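Local coordinates for protein SusD homolog (Bacteroides ovatus, PDB 4F53) that probably binds glycans at the outer membrane surface, perhaps mucin O-glycans, as a SusD-like lipoprotein that hands sugars on for uptake, at residues 306-310 against 457-462; 446-450 against 472-478. All coordinates share one frame; numbering follows the deposited sequence.

Both contacts lie in the SusD/RagB fold, on the same side of the chain's centre, with their own centres 14 Å apart. Along the chain the order is 306-310, 446-450, 457-462, 472-478, so the two contacts interleave. Helix 442-452 supplies one half of contact 2, and the long loop running from it to helix 482-487 supplies 457-462 and 472-478 in turn. That loop is therefore held first by a loop far off in sequence and then by its own parent helix. Leu457 CD1 of contact 1 packs 3.9 Å from Tyr449 CD1 of contact 2, and a glycerol, probably from the crystallisation liquor, is hydrogen-bonded to both Arg307 and Tyr449. Contact 2 is the more deeply buried.

Contact 1 of 2, residues 306-310 against 457-462; sequences RRGIL and LMPMAA. With GOL (glycerol), chain F.
Two irregular loops of the SusD-like fold run side by side here: 306-310 comes from the connection leading to strand 332-335, whereas the loop segment 457-462 follows helix 442-452. Their backbones join at two points: Ala461 N donates to Arg307 O at 3.2 Å, and Ala462 N reaches Gly308 O at 2.8 Å. Gly308, with positive phi, sits against Met460, where a CB would run into Met460 CB. The two arginines extend along the partner loop. Arg306 carries CG anti to its own N (chi1 -175°) and bends at chi2, which brings NH2 to Pro459 O at 2.9 Å in a nearly straight bond (165°). Over the rim of one face of its guanidinium lies the selenium of selenomethionine Met458, and over the rim of the other Ala461 CA. Arg307 bends at chi3 to hold its guanidinium beside Met460 CE, 3.5 Å from NH1. Its NH2 makes only a weak bond to Met458 O, while NE pairs with Asp266, whose carboxylate also takes Met458 N. NH1 is shared between Ala57 O and, at 3.1 Å, O3 of a glycerol probably left from crystallisation. Beyond the glycine, Leu310 CB rests on Ala462 CB. One water ties the centre together, accepting from Arg306 NE while donating to Arg307 O at 2.7 Å and to Pro459 O.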
loop_
_atom_site.group_PDB
_atom_site.type_symbol
_atom_site.label_atom_id
_atom_site.label_comp_id
_atom_site.label_asym_id
_atom_site.label_seq_id
_atom_site.Cartn_x
_atom_site.Cartn_y
_atom_site.Cartn_z
ATOM N N ARG A 306 -1.980 18.746 -6.092
ATOM C CA ARG A 306 -3.002 18.503 -5.096
ATOM C C ARG A 306 -3.822 17.253 -5.481
ATOM O O ARG A 306 -4.203 17.098 -6.654
ATOM C CB ARG A 306 -3.916 19.742 -4.975
ATOM C CG ARG A 306 -4.968 19.671 -3.865
ATOM C CD ARG A 306 -4.364 19.847 -2.474
ATOM N NE ARG A 306 -5.376 19.654 -1.437
ATOM C CZ ARG A 306 -6.117 20.629 -0.928
ATOM N NH1 ARG A 306 -5.945 21.884 -1.330
ATOM N NH2 ARG A 306 -7.042 20.359 -0.025
ATOM N N ARG A 307 -4.039 16.349 -4.509
ATOM C CA ARG A 307 -4.864 15.155 -4.730
ATOM C C ARG A 307 -6.332 15.548 -4.640
ATOM O O ARG A 307 -6.669 16.458 -3.872
ATOM C CB ARG A 307 -4.554 14.052 -3.708
ATOM C CG ARG A 307 -3.145 13.476 -3.761
ATOM C CD ARG A 307 -2.921 12.488 -2.617
ATOM N NE ARG A 307 -3.000 13.191 -1.331
ATOM C CZ ARG A 307 -3.971 13.040 -0.444
ATOM N NH1 ARG A 307 -4.889 12.095 -0.610
ATOM N NH2 ARG A 307 -4.005 13.797 0.640
ATOM N N GLY A 308 -7.188 14.859 -5.392
ATOM C CA GLY A 308 -8.618 15.108 -5.349
ATOM C C GLY A 308 -9.117 16.304 -6.133
ATOM O O GLY A 308 -10.189 16.825 -5.821
ATOM N N ILE A 309 -8.372 16.745 -7.154
ATOM C CA ILE A 309 -8.847 17.821 -8.044
ATOM C C ILE A 309 -9.952 17.195 -8.916
ATOM O O ILE A 309 -9.760 16.100 -9.442
ATOM C CB ILE A 309 -7.708 18.462 -8.885
ATOM C CG1 ILE A 309 -6.657 19.166 -7.985
ATOM C CG2 ILE A 309 -8.287 19.413 -9.954
ATOM C CD1 ILE A 309 -5.319 19.521 -8.708
ATOM N N LEU A 310 -11.121 17.829 -8.993
ATOM C CA LEU A 310 -12.235 17.280 -9.759
ATOM C C LEU A 310 -11.876 17.232 -11.220
ATOM O O LEU A 310 -11.251 18.165 -11.738
ATOM C CB LEU A 310 -13.528 18.112 -9.554
ATOM C CG LEU A 310 -14.873 17.439 -9.916
ATOM C CD1 LEU A 310 -15.346 16.468 -8.806
ATOM C CD2 LEU A 310 -15.970 18.489 -10.126
ATOM N N LEU A 457 -2.629 14.048 6.294
ATOM C CA LEU A 457 -2.746 14.363 4.875
ATOM C C LEU A 457 -3.722 15.513 4.663
ATOM O O LEU A 457 -4.565 15.795 5.526
ATOM C CB LEU A 457 -3.245 13.126 4.076
ATOM C CG LEU A 457 -2.369 11.863 4.048
ATOM C CD1 LEU A 457 -3.134 10.715 3.415
ATOM C CD2 LEU A 457 -1.045 12.132 3.325
HETATM N N MSE A 458 -3.607 16.189 3.516
HETATM C CA MSE A 458 -4.565 17.227 3.167
HETATM C C MSE A 458 -5.872 16.560 2.742
HETATM O O MSE A 458 -5.828 15.465 2.169
HETATM C CB MSE A 458 -4.018 18.112 2.041
HETATM C CG MSE A 458 -3.161 19.234 2.567
HETATM SE SE MSE A 458 -2.353 20.324 1.176
HETATM C CE MSE A 458 -0.991 19.095 0.549
ATOM N N PRO A 459 -7.053 17.147 2.994
ATOM C CA PRO A 459 -8.261 16.524 2.451
ATOM C C PRO A 459 -8.282 16.671 0.920
ATOM O O PRO A 459 -7.578 17.536 0.359
ATOM C CB PRO A 459 -9.379 17.314 3.124
ATOM C CG PRO A 459 -8.795 18.671 3.332
ATOM C CD PRO A 459 -7.353 18.440 3.656
HETATM N N MSE A 460 -9.080 15.843 0.241
HETATM C CA MSE A 460 -9.265 15.932 -1.212
HETATM C C MSE A 460 -9.775 17.310 -1.591
HETATM O O MSE A 460 -10.629 17.833 -0.893
HETATM C CB MSE A 460 -10.222 14.831 -1.715
HETATM C CG MSE A 460 -9.689 13.437 -1.453
HETATM SE SE MSE A 460 -7.960 13.069 -2.250
HETATM C CE MSE A 460 -7.948 11.103 -1.906
ATOM N N ALA A 461 -9.220 17.927 -2.666
ATOM C CA ALA A 461 -9.609 19.270 -3.119
ATOM C C ALA A 461 -11.133 19.364 -3.397
ATOM O O ALA A 461 -11.768 20.359 -3.056
ATOM C CB ALA A 461 -8.833 19.647 -4.365
ATOM N N ALA A 462 -11.695 18.300 -3.987
ATOM C CA ALA A 462 -13.100 18.145 -4.308
ATOM C C ALA A 462 -13.614 16.805 -3.773
ATOM O O ALA A 462 -13.141 15.742 -4.164
ATOM C CB ALA A 462 -13.313 18.232 -5.810
HETATM C C1 GOL F . -8.046 13.659 4.871
HETATM O O1 GOL F . -7.180 14.667 5.412
HETATM C C2 GOL F . -7.320 12.603 4.067
HETATM O O2 GOL F . -7.738 11.304 4.495
HETATM C C3 GOL F . -7.579 12.739 2.582
HETATM O O3 GOL F . -6.694 11.896 1.848
HETATM O O HOH W 1 -5.437 16.700 -1.473
#

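Contact 2 of 2, residues 446-450 against 472-478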
loop_
_atom_site.group_PDB
_atom_site.type_symbol
_atom_site.label_atom_id
_atom_site.label_comp_id
_atom_site.label_asym_id
_atom_site.label_seq_id
_atom_site.Cartn_x
_atom_site.Cartn_y
_atom_site.Cartn_z
ATOM N N TRP A 446 -2.073 3.281 2.594
ATOM C CA TRP A 446 -3.490 3.622 2.791
ATOM C C TRP A 446 -4.014 2.827 4.027
ATOM O O TRP A 446 -4.657 3.388 4.924
ATOM C CB TRP A 446 -4.347 3.331 1.518
ATOM C CG TRP A 446 -5.835 3.533 1.727
ATOM C CD1 TRP A 446 -6.432 4.510 2.476
ATOM C CD2 TRP A 446 -6.910 2.740 1.172
ATOM N NE1 TRP A 446 -7.806 4.383 2.418
ATOM C CE2 TRP A 446 -8.126 3.290 1.653
ATOM C CE3 TRP A 446 -6.963 1.599 0.332
ATOM C CZ2 TRP A 446 -9.386 2.764 1.296
ATOM C CZ3 TRP A 446 -8.209 1.073 -0.010
ATOM C CH2 TRP A 446 -9.400 1.647 0.470
ATOM N N THR A 447 -3.677 1.540 4.105
ATOM C CA THR A 447 -4.092 0.706 5.237
ATOM C C THR A 447 -3.508 1.286 6.558
ATOM O O THR A 447 -4.206 1.359 7.565
ATOM C CB THR A 447 -3.655 -0.747 4.983
ATOM O OG1 THR A 447 -4.316 -1.228 3.804
ATOM C CG2 THR A 447 -3.955 -1.648 6.131
ATOM N N GLU A 448 -2.255 1.721 6.532
ATOM C CA GLU A 448 -1.584 2.232 7.731
ATOM C C GLU A 448 -2.100 3.615 8.133
ATOM O O GLU A 448 -2.156 3.918 9.321
ATOM C CB GLU A 448 -0.045 2.196 7.543
ATOM C CG GLU A 448 0.438 0.739 7.606
ATOM C CD GLU A 448 0.149 0.030 8.926
ATOM O OE1 GLU A 448 0.954 0.222 9.859
ATOM O OE2 GLU A 448 -0.902 -0.646 9.059
ATOM N N TYR A 449 -2.523 4.422 7.144
ATOM C CA TYR A 449 -3.115 5.734 7.379
ATOM C C TYR A 449 -4.461 5.560 8.121
ATOM O O TYR A 449 -4.746 6.252 9.116
ATOM C CB TYR A 449 -3.294 6.493 6.055
ATOM C CG TYR A 449 -4.097 7.749 6.242
ATOM C CD1 TYR A 449 -3.534 8.872 6.839
ATOM C CD2 TYR A 449 -5.464 7.778 5.948
ATOM C CE1 TYR A 449 -4.289 10.012 7.093
ATOM C CE2 TYR A 449 -6.229 8.922 6.184
ATOM C CZ TYR A 449 -5.633 10.039 6.752
ATOM O OH TYR A 449 -6.355 11.175 7.017
ATOM N N ARG A 450 -5.274 4.617 7.633
ATOM C CA ARG A 450 -6.555 4.318 8.250
ATOM C C ARG A 450 -6.369 3.776 9.667
ATOM O O ARG A 450 -7.034 4.237 10.573
ATOM C CB ARG A 450 -7.340 3.324 7.407
ATOM C CG ARG A 450 -7.818 3.901 6.076
ATOM C CD ARG A 450 -8.559 2.812 5.297
ATOM N NE ARG A 450 -7.633 1.894 4.609
ATOM C CZ ARG A 450 -7.996 0.728 4.075
ATOM N NH1 ARG A 450 -9.251 0.305 4.172
ATOM N NH2 ARG A 450 -7.106 -0.030 3.459
ATOM N N ALA A 472 -11.885 14.701 6.847
ATOM C CA ALA A 472 -10.783 14.365 7.751
ATOM C C ALA A 472 -10.440 12.854 7.728
ATOM O O ALA A 472 -9.275 12.494 7.852
ATOM C CB ALA A 472 -11.133 14.783 9.169
ATOM N N GLU A 473 -11.454 11.993 7.568
ATOM C CA GLU A 473 -11.319 10.535 7.541
ATOM C C GLU A 473 -10.885 9.979 6.190
ATOM O O GLU A 473 -10.155 8.996 6.148
ATOM C CB GLU A 473 -12.671 9.889 7.887
ATOM C CG GLU A 473 -13.093 10.047 9.327
ATOM C CD GLU A 473 -12.966 8.748 10.079
ATOM O OE1 GLU A 473 -13.760 7.817 9.809
ATOM O OE2 GLU A 473 -12.031 8.640 10.902
ATOM N N GLY A 474 -11.417 10.543 5.108
ATOM C CA GLY A 474 -11.197 10.046 3.755
ATOM C C GLY A 474 -11.893 8.711 3.551
ATOM O O GLY A 474 -12.758 8.333 4.342
ATOM N N ALA A 475 -11.562 8.000 2.482
ATOM C CA ALA A 475 -12.153 6.683 2.203
ATOM C C ALA A 475 -11.592 5.643 3.195
ATOM O O ALA A 475 -10.386 5.536 3.385
ATOM C CB ALA A 475 -11.854 6.274 0.761
ATOM N N ARG A 476 -12.476 4.907 3.845
ATOM C CA ARG A 476 -12.139 3.910 4.857
ATOM C C ARG A 476 -12.189 2.521 4.263
ATOM O O ARG A 476 -11.651 1.566 4.829
ATOM C CB ARG A 476 -13.096 4.020 6.066
ATOM C CG ARG A 476 -13.225 5.435 6.638
ATOM C CD ARG A 476 -11.864 6.073 6.901
ATOM N NE ARG A 476 -11.167 5.398 7.989
ATOM C CZ ARG A 476 -10.112 5.897 8.611
ATOM N NH1 ARG A 476 -9.572 7.041 8.204
ATOM N NH2 ARG A 476 -9.585 5.261 9.645
ATOM N N ARG A 477 -12.839 2.413 3.111
ATOM C CA ARG A 477 -12.982 1.160 2.378
ATOM C C ARG A 477 -13.614 1.461 1.017
ATOM O O ARG A 477 -13.897 2.618 0.703
ATOM C CB ARG A 477 -13.846 0.146 3.192
ATOM C CG ARG A 477 -15.311 0.557 3.304
ATOM C CD ARG A 477 -16.162 -0.450 4.046
ATOM N NE ARG A 477 -16.416 -1.679 3.294
ATOM C CZ ARG A 477 -17.463 -1.901 2.509
ATOM N NH1 ARG A 477 -18.339 -0.930 2.268
ATOM N NH2 ARG A 477 -17.617 -3.078 1.914
HETATM N N MSE A 478 -13.830 0.413 0.225
HETATM C CA MSE A 478 -14.555 0.492 -1.028
HETATM C C MSE A 478 -15.868 -0.227 -0.836
HETATM O O MSE A 478 -15.894 -1.243 -0.127
HETATM C CB MSE A 478 -13.743 -0.122 -2.192
HETATM C CG MSE A 478 -12.531 0.718 -2.580
HETATM SE SE MSE A 478 -12.983 2.395 -3.448
HETATM C CE MSE A 478 -13.896 1.729 -5.054
HETATM O O HOH W 2 -7.079 7.678 9.858
#
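The loop 472-478 folds back along the side of helix 442-452, which precedes it, without backbone pairing, the closest CA atoms, of Arg450 and Arg476, being 6.5 Å apart. In this part of the SusD-like fold, helix side chains hold the loop by two successive carbonyls. Trp446 turns its indole edge to the loop, and NE1 donates to Ala475 O at 3.0 Å with the oxygen exactly in the ring plane. At the next carbonyl, Arg476 O, Arg450 NH1 comes in at 2.8 Å from above the carbonyl plane; the same nitrogen also serves Asp129 O. A bend at chi3 (-80°) lays the Arg450 guanidinium over the rim of the Trp446 indole, NE 3.2 Å above the ring plane, and NE bonds weakly to Trp446 O. Replacing Arg450 by an alanine is likely to leave Arg476 O and Asp129 O without their shared donor and uncover part of one indole face. The Arg476 side chain runs antiparallel to that of Arg450, its guanidinium turned 80° from the other, with Arg450 CG over the centre of one face. Arg476 NH1 uses a lone pair of Glu473 O and a water that donates to Tyr449 O, while NH2 forms a salt bridge with Asp518, which would probably offset part of the local positive charge. Helix 44-58 covers Ala475 and Met478 through Phe58, and the end of helix 110-131 meets Thr447 and Met478.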